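Local coordinates for NigD-like protein (Bacteroides vulgatus ATCC 8482, PDB 3K6O) that is of unknown function but, as a NigD-like protein, pairs an N-terminal OB domain with a C-terminal beta-sandwich domain, at residues 20-25 with 57-62; 28-33 with 48-53; 104-109 with 120-125; 132-137 with 154-159. All coordinates share one frame; numbering follows the deposited sequence. Where two conformers were deposited one is given.

Contact 1 (20-25 with 57-62)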
# COMPACT_ATOMS: atom_id res chain seq x y z
N ALA A 20 4.56 6.08 4.57
CA ALA A 20 5.05 5.87 5.89
C ALA A 20 3.98 5.25 6.76
O ALA A 20 2.79 5.30 6.45
CB ALA A 20 5.55 7.20 6.50
N THR A 21 4.40 4.65 7.85
CA THR A 21 3.47 4.11 8.81
C THR A 21 3.71 4.83 10.11
O THR A 21 4.84 5.00 10.52
CB THR A 21 3.67 2.58 9.01
OG1 THR A 21 3.69 1.91 7.73
CG2 THR A 21 2.52 1.98 9.86
N VAL A 22 2.64 5.27 10.72
CA VAL A 22 2.68 5.91 12.01
C VAL A 22 2.99 4.86 13.07
O VAL A 22 2.45 3.76 13.05
CB VAL A 22 1.32 6.59 12.31
CG1 VAL A 22 1.32 7.24 13.72
CG2 VAL A 22 0.96 7.61 11.23
N GLU A 23 3.85 5.20 14.01
CA GLU A 23 4.05 4.35 15.16
C GLU A 23 4.14 5.21 16.39
O GLU A 23 4.29 6.41 16.30
CB GLU A 23 5.27 3.46 14.96
CG GLU A 23 5.18 2.53 13.74
CD GLU A 23 4.08 1.44 13.86
OE1 GLU A 23 3.44 1.27 14.92
OE2 GLU A 23 3.85 0.75 12.85
N LYS A 24 3.99 4.57 17.55
CA LYS A 24 4.06 5.21 18.85
C LYS A 24 4.73 4.28 19.85
O LYS A 24 4.59 3.08 19.77
CB LYS A 24 2.67 5.57 19.38
CG LYS A 24 1.92 6.52 18.51
CD LYS A 24 0.58 6.94 19.11
CE LYS A 24 0.70 8.06 20.05
NZ LYS A 24 -0.65 8.49 20.50
N GLN A 25 5.45 4.85 20.79
CA GLN A 25 5.95 4.11 21.93
C GLN A 25 5.77 4.98 23.17
O GLN A 25 5.82 6.20 23.07
CB GLN A 25 7.42 3.71 21.75
CG GLN A 25 7.62 2.67 20.68
CD GLN A 25 9.08 2.31 20.53
OE1 GLN A 25 9.76 2.75 19.59
NE2 GLN A 25 9.59 1.57 21.49
N GLU A 57 -1.57 3.42 11.43
CA GLU A 57 -2.13 4.15 10.32
C GLU A 57 -1.05 4.35 9.26
O GLU A 57 0.14 4.55 9.57
CB GLU A 57 -2.73 5.50 10.75
CG GLU A 57 -4.11 5.44 11.45
CD GLU A 57 -4.73 6.82 11.65
OE1 GLU A 57 -5.43 7.33 10.75
OE2 GLU A 57 -4.48 7.42 12.71
N ARG A 58 -1.49 4.35 8.02
CA ARG A 58 -0.60 4.45 6.90
C ARG A 58 -0.85 5.79 6.21
O ARG A 58 -2.01 6.17 5.99
CB ARG A 58 -0.95 3.34 5.94
CG ARG A 58 0.01 3.20 4.80
CD ARG A 58 0.90 2.02 4.96
NE ARG A 58 1.67 1.71 3.74
CZ ARG A 58 3.00 1.77 3.65
NH1 ARG A 58 3.74 2.15 4.69
NH2 ARG A 58 3.59 1.44 2.51
N ILE A 59 0.24 6.48 5.81
CA ILE A 59 0.10 7.72 5.05
C ILE A 59 0.94 7.75 3.77
O ILE A 59 1.98 7.08 3.67
CB ILE A 59 0.44 8.97 5.94
CG1 ILE A 59 1.93 9.04 6.29
CG2 ILE A 59 -0.39 8.92 7.20
CD1 ILE A 59 2.35 10.33 7.03
N PHE A 60 0.51 8.57 2.83
CA PHE A 60 1.31 8.95 1.66
C PHE A 60 1.62 10.42 1.93
O PHE A 60 0.73 11.29 1.92
CB PHE A 60 0.47 8.72 0.39
CG PHE A 60 1.22 8.88 -0.90
CD1 PHE A 60 2.44 8.24 -1.12
CD2 PHE A 60 0.68 9.61 -1.93
CE1 PHE A 60 3.10 8.38 -2.35
CE2 PHE A 60 1.34 9.76 -3.15
CZ PHE A 60 2.54 9.13 -3.36
N GLY A 61 2.88 10.69 2.22
CA GLY A 61 3.25 11.97 2.80
C GLY A 61 4.27 12.77 2.04
O GLY A 61 4.91 12.26 1.13
N ASN A 62 4.37 14.04 2.44
CA ASN A 62 5.30 15.01 1.90
C ASN A 62 6.23 15.49 3.03
O ASN A 62 5.80 16.20 3.90
CB ASN A 62 4.50 16.19 1.32
CG ASN A 62 5.36 17.26 0.73
OD1 ASN A 62 6.53 17.43 1.10
ND2 ASN A 62 4.80 18.03 -0.19
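Three backbone hydrogen bonds tie Ala20 and Val22 to Ile59 and Glu57, at the start of strand 58-66. Ala20 and Ile59 form an antiparallel hydrogen-bonded pair, the nitrogen of each giving to the carbonyl of the other; Ile59 N to Ala20 O, at 2.9 Å, is the straighter of the two, with 174° at the hydrogen. Val22 N reaches Glu57 O at 2.8 Å, just before the second strand begins. Thr21 and Arg58 stand between these bonds as a non-hydrogen-bonded pair, and CA-H...O contacts, such as Thr21 CA to Glu57 O at 3.4 Å, accompany them.

The polar side-chain contact belongs to that same pair. Thr21 OG1 lies anti to the carbonyl carbon, beside the backbone N (chi1 -51°), facing the arginine; Arg58 NH1 comes to it at 3.0 Å, near the guanidinium plane, in a bent and weak bond. The guanidinium is held more firmly by a salt bridge to Asp36, with Asn119 and Ser171 as further partners.

Apolar contact occupies the other face of the sheet, where Ala20 CB meets Ile59 CG1 at 4.1 Å and Val22 CG2 approaches Ile59 CG2. Leu33 packs against Val22 and Ile59 there.

The strands run 129° apart, a strong twist consistent with the curled barrel sheet of an OB fold, the family to which this N-terminal domain belongs.

Contact 2 (28-33 with 48-53). With SO4 (sulfate ion), chain F; SO4 (sulfate ion), chain G.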
# COMPACT_ATOMS: atom_id res chain seq x y z
N TYR A 28 7.87 8.20 24.31
CA TYR A 28 7.80 9.43 23.51
C TYR A 28 6.44 10.12 23.72
O TYR A 28 5.48 9.47 24.13
CB TYR A 28 8.04 9.15 22.02
CG TYR A 28 9.30 8.34 21.75
CD1 TYR A 28 10.54 8.77 22.23
CD2 TYR A 28 9.26 7.13 21.09
CE1 TYR A 28 11.68 8.02 22.02
CE2 TYR A 28 10.42 6.38 20.88
CZ TYR A 28 11.60 6.84 21.35
OH TYR A 28 12.73 6.12 21.15
N ASP A 29 6.35 11.42 23.42
CA ASP A 29 5.10 12.15 23.65
C ASP A 29 4.37 12.58 22.35
O ASP A 29 3.50 13.43 22.39
CB ASP A 29 5.33 13.32 24.61
CG ASP A 29 6.13 14.47 23.99
OD1 ASP A 29 6.71 14.34 22.90
OD2 ASP A 29 6.21 15.52 24.64
N ALA A 30 4.74 11.97 21.23
CA ALA A 30 4.14 12.27 19.94
C ALA A 30 4.27 11.02 19.03
O ALA A 30 5.17 10.21 19.18
CB ALA A 30 4.82 13.51 19.29
N PRO A 31 3.33 10.85 18.09
CA PRO A 31 3.50 9.83 17.08
C PRO A 31 4.67 10.20 16.14
O PRO A 31 5.00 11.39 15.96
CB PRO A 31 2.15 9.82 16.33
CG PRO A 31 1.59 11.12 16.55
CD PRO A 31 2.15 11.69 17.83
N TYR A 32 5.29 9.17 15.60
CA TYR A 32 6.41 9.32 14.70
C TYR A 32 6.13 8.49 13.48
O TYR A 32 5.16 7.75 13.46
CB TYR A 32 7.76 8.97 15.36
CG TYR A 32 7.92 7.54 15.86
CD1 TYR A 32 8.41 6.54 15.03
CD2 TYR A 32 7.61 7.20 17.17
CE1 TYR A 32 8.57 5.23 15.50
CE2 TYR A 32 7.78 5.92 17.63
CZ TYR A 32 8.26 4.93 16.80
OH TYR A 32 8.37 3.65 17.27
N LEU A 33 6.94 8.66 12.46
CA LEU A 33 6.72 8.02 11.18
C LEU A 33 7.84 7.01 10.92
O LEU A 33 8.99 7.26 11.30
CB LEU A 33 6.67 9.04 10.09
CG LEU A 33 5.59 10.09 10.28
CD1 LEU A 33 5.70 11.08 9.14
CD2 LEU A 33 4.20 9.45 10.38
N VAL A 48 0.47 20.53 8.56
CA VAL A 48 -0.84 19.94 8.72
C VAL A 48 -0.87 19.16 10.03
O VAL A 48 0.20 18.82 10.57
CB VAL A 48 -1.19 19.01 7.54
CG1 VAL A 48 -1.27 19.82 6.25
CG2 VAL A 48 -0.15 17.87 7.44
N PRO A 49 -2.07 18.90 10.57
CA PRO A 49 -2.20 18.20 11.85
C PRO A 49 -1.63 16.80 11.80
O PRO A 49 -1.79 16.10 10.80
CB PRO A 49 -3.72 18.11 12.06
CG PRO A 49 -4.27 19.31 11.32
CD PRO A 49 -3.35 19.49 10.12
N TYR A 50 -0.97 16.38 12.87
CA TYR A 50 -0.46 15.02 12.95
C TYR A 50 -0.55 14.38 14.33
O TYR A 50 -0.40 13.19 14.44
CB TYR A 50 1.00 14.99 12.43
CG TYR A 50 1.98 15.37 13.49
CD1 TYR A 50 2.10 16.70 13.88
CD2 TYR A 50 2.75 14.41 14.14
CE1 TYR A 50 3.00 17.08 14.88
CE2 TYR A 50 3.65 14.78 15.14
CZ TYR A 50 3.77 16.11 15.50
OH TYR A 50 4.61 16.50 16.49
N ARG A 51 -0.77 15.15 15.38
CA ARG A 51 -0.63 14.63 16.75
C ARG A 51 -1.59 13.51 17.10
O ARG A 51 -1.30 12.72 17.97
CB ARG A 51 -0.80 15.75 17.78
CG ARG A 51 0.38 16.66 17.80
CD ARG A 51 0.32 17.60 19.00
NE ARG A 51 1.39 18.57 18.93
CZ ARG A 51 1.28 19.81 18.48
NH1 ARG A 51 0.11 20.27 18.02
NH2 ARG A 51 2.34 20.61 18.49
N ASP A 52 -2.70 13.47 16.38
CA ASP A 52 -3.71 12.45 16.70
C ASP A 52 -3.64 11.21 15.80
O ASP A 52 -4.51 10.32 15.88
CB ASP A 52 -5.11 13.06 16.73
CG ASP A 52 -5.16 14.32 17.57
OD1 ASP A 52 -4.71 14.26 18.74
OD2 ASP A 52 -5.59 15.36 17.05
N LEU A 53 -2.55 11.08 15.03
CA LEU A 53 -2.35 9.89 14.26
C LEU A 53 -2.08 8.74 15.22
O LEU A 53 -1.48 8.92 16.27
CB LEU A 53 -1.21 10.07 13.25
CG LEU A 53 -1.54 11.06 12.13
CD1 LEU A 53 -0.32 11.44 11.34
CD2 LEU A 53 -2.61 10.47 11.23
S SO4 F . -2.30 18.75 15.93
O1 SO4 F . -2.05 19.00 17.36
O2 SO4 F . -3.49 17.89 15.87
O3 SO4 F . -2.53 19.98 15.15
O4 SO4 F . -1.10 18.16 15.32
S SO4 G . 2.04 23.62 16.96
O1 SO4 G . 3.35 23.04 17.29
O2 SO4 G . 1.13 22.59 16.47
O3 SO4 G . 1.44 24.17 18.17
O4 SO4 G . 2.24 24.61 15.90
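Pro31 and Tyr50 meet where the chain leading into strand 32-34 passes a type I beta turn running from Tyr50 to Leu53, closed by a bond from Leu53 N to Tyr50 O, and no hydrogen bond crosses between the two segments. The site lies in the N-terminal OB domain, where the turn belongs to the loop between strands 45-46 and 58-66.

The proline ring carries the contact. Its CG rests against two carbonyl oxygens of the turn, 3.6 Å from Tyr50 O and equally near Arg51 O, and is 4.2 Å from Tyr50 CD2, while Pro31 CB comes 3.7 Å from Leu53 O. An alanine here would probably uncover Tyr50 O and Arg51 O, which CG touches, and open a gap beside the tyrosine ring, with the backbone before the strand less restrained.

Tyr50 has its CG between the backbone N and the carbonyl carbon (chi1 83°), a torsion that swings the ring toward Pro31. The oxygen Pro31 O lies at the ring edge, in its plane, 3.7 Å from Tyr50 CE2. Ala30 CB approaches the phenol end obliquely, and Arg51 CG sits over one face near the rim.

At the start of the turn, two sulfate ions, probably from the crystallisation liquor, gather round Arg51; His46 is a further sulfate partner. The backbone nitrogens of Tyr50 and Arg51 both give to O4 of the chain F sulfate. Arg51, extended from CG to NE, brings NH1 to O1 of that ion at 2.6 Å, and also bonds the chain G sulfate, with NH2 at 2.9 Å from its O1.

Contact 3 (104-109 with 120-125); sequences MKVQIK and VRFMLN
The guanidinium of Arg121 has Lys109 CD over one face, and its nitrogens form salt bridges with Asp110 and Asp219. Val106 CG2 approaches the Phe122 ring obliquely, 3.9 Å from CD2, the two side chains crossing at about a right angle. Phe122 CB, on the same side of the hairpin, meets Ile108 CD1, which also touches Val120 CG1.

On the other face, Gln107 and selenomethionine Met123 lie side by side and point the same way. With CG anti to the backbone N (chi1 -179°) and the chain extended beyond, Gln107 runs along Met123 until OE1 is 3.5 Å from its CG. An alanine in place of Gln107 would probably leave the Met123 side chain without this flank and freer to turn. The selenium meets Lys109 CE at 3.8 Å.

Backbone bonds join this beta hairpin of the C-terminal sandwich domain: Met123 N to Gln107 O at 3.0 Å, and Lys109 N to Arg121 O at 2.9 Å. Where the strands part, one water accepts from Gln107 N and donates to Met123 O at 2.7 Å.

Lys109 thus lays aliphatic carbons on the Arg121 guanidinium while its NZ stays 5.8 Å from Arg121 NH2, and the aspartates beside the arginine probably temper the repulsion between these like charges.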
# COMPACT_ATOMS: atom_id res chain seq x y z
N MSE A 104 -13.52 -7.90 -11.87
CA MSE A 104 -13.72 -6.90 -12.90
C MSE A 104 -12.43 -6.18 -13.29
O MSE A 104 -11.46 -6.09 -12.51
CB MSE A 104 -14.75 -5.91 -12.40
CG MSE A 104 -16.14 -6.56 -12.17
SE MSE A 104 -17.40 -5.22 -11.64
CE MSE A 104 -17.91 -4.59 -13.45
N LYS A 105 -12.39 -5.68 -14.51
CA LYS A 105 -11.20 -5.03 -15.02
C LYS A 105 -10.92 -3.75 -14.22
O LYS A 105 -11.82 -2.96 -13.95
CB LYS A 105 -11.36 -4.72 -16.52
CG LYS A 105 -11.42 -5.99 -17.39
CD LYS A 105 -11.19 -5.71 -18.89
CE LYS A 105 -10.92 -7.04 -19.69
NZ LYS A 105 -9.68 -7.79 -19.20
N VAL A 106 -9.65 -3.56 -13.88
CA VAL A 106 -9.20 -2.40 -13.11
C VAL A 106 -7.91 -1.84 -13.75
O VAL A 106 -7.12 -2.59 -14.33
CB VAL A 106 -8.90 -2.77 -11.64
CG1 VAL A 106 -7.74 -3.81 -11.53
CG2 VAL A 106 -8.55 -1.52 -10.80
N GLN A 107 -7.75 -0.52 -13.66
CA GLN A 107 -6.54 0.17 -14.14
C GLN A 107 -5.56 0.37 -13.00
O GLN A 107 -5.85 1.09 -12.06
CB GLN A 107 -6.92 1.53 -14.73
CG GLN A 107 -5.72 2.32 -15.28
CD GLN A 107 -6.13 3.65 -15.93
OE1 GLN A 107 -7.32 3.98 -16.02
NE2 GLN A 107 -5.13 4.40 -16.38
N ILE A 108 -4.42 -0.31 -13.08
CA ILE A 108 -3.36 -0.17 -12.09
C ILE A 108 -2.37 0.89 -12.55
O ILE A 108 -1.85 0.80 -13.64
CB ILE A 108 -2.58 -1.48 -11.88
CG1 ILE A 108 -3.50 -2.61 -11.38
CG2 ILE A 108 -1.43 -1.25 -10.85
CD1 ILE A 108 -4.34 -2.25 -10.15
N LYS A 109 -2.12 1.90 -11.73
CA LYS A 109 -1.10 2.91 -12.02
C LYS A 109 0.25 2.58 -11.37
O LYS A 109 1.28 2.81 -11.96
CB LYS A 109 -1.58 4.30 -11.59
CG LYS A 109 -2.68 4.88 -12.47
CD LYS A 109 -2.68 6.41 -12.49
CE LYS A 109 -3.42 6.95 -13.70
NZ LYS A 109 -3.63 8.43 -13.64
N VAL A 120 -0.64 -0.39 -3.73
CA VAL A 120 -1.28 -0.24 -5.02
C VAL A 120 -1.86 1.18 -5.19
O VAL A 120 -2.61 1.66 -4.37
CB VAL A 120 -2.38 -1.28 -5.19
CG1 VAL A 120 -2.89 -1.29 -6.68
CG2 VAL A 120 -1.86 -2.66 -4.77
N ARG A 121 -1.50 1.84 -6.28
CA ARG A 121 -2.17 3.05 -6.69
C ARG A 121 -2.96 2.65 -7.90
O ARG A 121 -2.42 2.02 -8.81
CB ARG A 121 -1.17 4.15 -7.04
CG ARG A 121 -1.88 5.50 -7.34
CD ARG A 121 -0.92 6.66 -7.33
NE ARG A 121 -0.09 6.57 -8.51
CZ ARG A 121 0.28 7.58 -9.27
NH1 ARG A 121 -0.05 8.84 -8.97
NH2 ARG A 121 1.00 7.33 -10.35
N PHE A 122 -4.24 3.01 -7.93
CA PHE A 122 -5.14 2.54 -8.97
C PHE A 122 -6.32 3.46 -9.18
O PHE A 122 -6.53 4.41 -8.41
CB PHE A 122 -5.65 1.13 -8.65
CG PHE A 122 -6.64 1.06 -7.49
CD1 PHE A 122 -6.22 1.25 -6.18
CD2 PHE A 122 -7.98 0.76 -7.71
CE1 PHE A 122 -7.11 1.17 -5.12
CE2 PHE A 122 -8.88 0.67 -6.64
CZ PHE A 122 -8.44 0.87 -5.34
N MSE A 123 -7.06 3.21 -10.25
CA MSE A 123 -8.24 4.00 -10.57
C MSE A 123 -9.46 3.20 -10.15
O MSE A 123 -9.54 2.00 -10.39
CB MSE A 123 -8.31 4.30 -12.07
CG MSE A 123 -7.09 5.03 -12.66
SE MSE A 123 -6.65 6.73 -11.79
CE MSE A 123 -8.01 7.84 -12.51
N LEU A 124 -10.40 3.87 -9.50
CA LEU A 124 -11.68 3.26 -9.13
C LEU A 124 -12.84 4.15 -9.53
O LEU A 124 -12.72 5.38 -9.57
CB LEU A 124 -11.74 2.96 -7.63
CG LEU A 124 -11.72 4.15 -6.65
CD1 LEU A 124 -12.10 3.66 -5.24
CD2 LEU A 124 -10.35 4.74 -6.60
N ASN A 125 -13.97 3.52 -9.81
CA ASN A 125 -15.14 4.27 -10.22
C ASN A 125 -15.65 5.09 -9.04
O ASN A 125 -15.73 4.58 -7.93
CB ASN A 125 -16.20 3.31 -10.75
CG ASN A 125 -15.72 2.55 -11.97
OD1 ASN A 125 -15.09 1.48 -11.86
ND2 ASN A 125 -16.05 3.08 -13.17
O HOH W 1 -12.47 0.29 -13.81
O HOH W 2 -10.22 1.05 -12.79

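Contact 4 (132-137 with 154-159); sequences PILNLV and LRYNNN
A beta hairpin of the C-terminal sandwich domain brings Ile133 and Asn135 against Asn157 and Arg155, its strands 158° apart and thus nearly antiparallel. Each of these two pairs is doubly bonded through the backbone; Asn157 N to Ile133 O and Arg155 N to Asn135 O both measure 2.8 Å.

Leu134 and Tyr156, then Leu136 and Leu154, are the non-hydrogen-bonded pairs. On their face, as on the inner side of a beta sandwich, the three leucines pack against Phe172, Leu134 also against Phe122, and Tyr156 against Leu124. Leu154 CD2 touches both leucines of the facing strand, at 3.9 Å from Leu136 CD1 and 4.1 Å from Leu134 CG. Tyr156 CG is anti to the backbone N (chi1 178°), which lays the ring alongside Pro132; Pro132 CB is 3.5 Å from Tyr156 OH, and the hydroxyl is hydrogen-bonded to Asn125.

On the opposite face Ile133 CG1 presses on Asn157 CB at 3.4 Å, and both methyls of Val137 border Arg155 CG. The Arg155 guanidinium continues to a salt bridge with Glu153. At the strand end Asn157 OD1 takes the backbone N of Asn159 at 3.2 Å, an Asx turn, with Asn157 ND2 hydrogen-bonded to Ser100 O, while Asn159 ND2 comes across to Ile133 CG2.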
# COMPACT_ATOMS: atom_id res chain seq x y z
N PRO A 132 -16.63 1.19 -4.60
CA PRO A 132 -15.94 -0.02 -5.09
C PRO A 132 -14.95 -0.66 -4.12
O PRO A 132 -14.37 0.03 -3.26
CB PRO A 132 -15.17 0.48 -6.33
CG PRO A 132 -15.85 1.69 -6.75
CD PRO A 132 -16.32 2.34 -5.46
N ILE A 133 -14.74 -1.97 -4.31
CA ILE A 133 -13.80 -2.77 -3.51
C ILE A 133 -12.63 -3.30 -4.36
O ILE A 133 -12.82 -3.79 -5.49
CB ILE A 133 -14.52 -3.99 -2.82
CG1 ILE A 133 -15.22 -4.93 -3.82
CG2 ILE A 133 -15.56 -3.51 -1.84
CD1 ILE A 133 -15.83 -6.20 -3.16
N LEU A 134 -11.43 -3.11 -3.85
CA LEU A 134 -10.24 -3.80 -4.32
C LEU A 134 -9.73 -4.74 -3.20
O LEU A 134 -9.32 -4.27 -2.14
CB LEU A 134 -9.16 -2.80 -4.70
CG LEU A 134 -7.93 -3.41 -5.39
CD1 LEU A 134 -8.26 -3.96 -6.80
CD2 LEU A 134 -6.77 -2.43 -5.46
N ASN A 135 -9.71 -6.05 -3.46
CA ASN A 135 -9.15 -7.01 -2.51
C ASN A 135 -7.89 -7.75 -3.04
O ASN A 135 -7.67 -7.90 -4.26
CB ASN A 135 -10.19 -8.06 -2.16
CG ASN A 135 -11.28 -7.54 -1.26
OD1 ASN A 135 -12.45 -7.36 -1.68
ND2 ASN A 135 -10.94 -7.33 -0.03
N LEU A 136 -7.09 -8.21 -2.11
CA LEU A 136 -5.92 -9.06 -2.36
C LEU A 136 -6.22 -10.39 -1.72
O LEU A 136 -6.39 -10.47 -0.50
CB LEU A 136 -4.66 -8.47 -1.74
CG LEU A 136 -3.33 -9.16 -2.08
CD1 LEU A 136 -3.06 -9.10 -3.58
CD2 LEU A 136 -2.20 -8.54 -1.28
N VAL A 137 -6.35 -11.42 -2.54
CA VAL A 137 -6.90 -12.65 -2.06
C VAL A 137 -5.94 -13.79 -2.24
O VAL A 137 -5.13 -13.78 -3.15
CB VAL A 137 -8.20 -12.94 -2.81
CG1 VAL A 137 -9.10 -11.66 -2.83
CG2 VAL A 137 -7.88 -13.44 -4.21
N LEU A 154 -5.32 -9.85 -7.11
CA LEU A 154 -6.06 -8.63 -6.86
C LEU A 154 -7.39 -8.76 -7.58
O LEU A 154 -7.42 -9.07 -8.75
CB LEU A 154 -5.34 -7.40 -7.40
CG LEU A 154 -4.32 -6.60 -6.60
CD1 LEU A 154 -3.92 -5.43 -7.54
CD2 LEU A 154 -4.83 -6.11 -5.25
N ARG A 155 -8.47 -8.50 -6.85
CA ARG A 155 -9.81 -8.65 -7.35
C ARG A 155 -10.54 -7.32 -7.17
O ARG A 155 -10.68 -6.84 -6.04
CB ARG A 155 -10.51 -9.78 -6.58
CG ARG A 155 -9.86 -11.15 -6.76
CD ARG A 155 -9.92 -11.56 -8.24
NE ARG A 155 -9.66 -12.98 -8.49
CZ ARG A 155 -10.57 -13.92 -8.73
NH1 ARG A 155 -11.88 -13.65 -8.76
NH2 ARG A 155 -10.17 -15.14 -9.01
N TYR A 156 -11.00 -6.73 -8.27
CA TYR A 156 -11.76 -5.48 -8.24
C TYR A 156 -13.25 -5.73 -8.45
O TYR A 156 -13.65 -6.54 -9.29
CB TYR A 156 -11.25 -4.51 -9.32
CG TYR A 156 -11.99 -3.18 -9.41
CD1 TYR A 156 -11.96 -2.28 -8.37
CD2 TYR A 156 -12.74 -2.84 -10.55
CE1 TYR A 156 -12.60 -1.05 -8.46
CE2 TYR A 156 -13.40 -1.63 -10.64
CZ TYR A 156 -13.31 -0.74 -9.58
OH TYR A 156 -13.96 0.45 -9.63
N ASN A 157 -14.08 -5.03 -7.68
CA ASN A 157 -15.52 -5.06 -7.88
C ASN A 157 -16.02 -3.62 -7.78
O ASN A 157 -15.83 -2.98 -6.76
CB ASN A 157 -16.21 -5.97 -6.86
CG ASN A 157 -17.57 -6.44 -7.34
OD1 ASN A 157 -18.18 -5.83 -8.23
ND2 ASN A 157 -18.05 -7.55 -6.78
N ASN A 158 -16.64 -3.12 -8.85
CA ASN A 158 -17.17 -1.75 -8.83
C ASN A 158 -18.52 -1.65 -8.15
O ASN A 158 -19.02 -0.54 -7.90
CB ASN A 158 -17.18 -1.11 -10.21
CG ASN A 158 -18.14 -1.77 -11.16
OD1 ASN A 158 -19.03 -2.52 -10.77
ND2 ASN A 158 -17.95 -1.50 -12.44
N ASN A 159 -19.11 -2.80 -7.84
CA ASN A 159 -20.33 -2.86 -7.08
C ASN A 159 -21.39 -1.97 -7.74
O ASN A 159 -21.99 -1.15 -7.08
CB ASN A 159 -20.06 -2.40 -5.62
CG ASN A 159 -19.34 -3.47 -4.78
OD1 ASN A 159 -19.39 -4.66 -5.10
ND2 ASN A 159 -18.67 -3.04 -3.71

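Overall arrangement
From the N terminus, strand 16-23 enters the OB domain and contact 1 pairs it with strand 58-66, closing a loop of 31 residues. Contact 2 is nested inside that loop, fastening the chain before strand 32-34 to the turn ahead of strand 58-66; the two touch, with Val22 packing on Pro31 and Leu53. Strand 75-93 then leads on to the sandwich domain, where contacts 3 and 4 follow in series as two hairpins, closing loops of 10 and 16 residues. These also touch, through Met104 N to Tyr156 O and through Asn125 against Pro132. The centres of contacts 1 and 3 are about 23 Å apart, on opposite sides of the chain's centre.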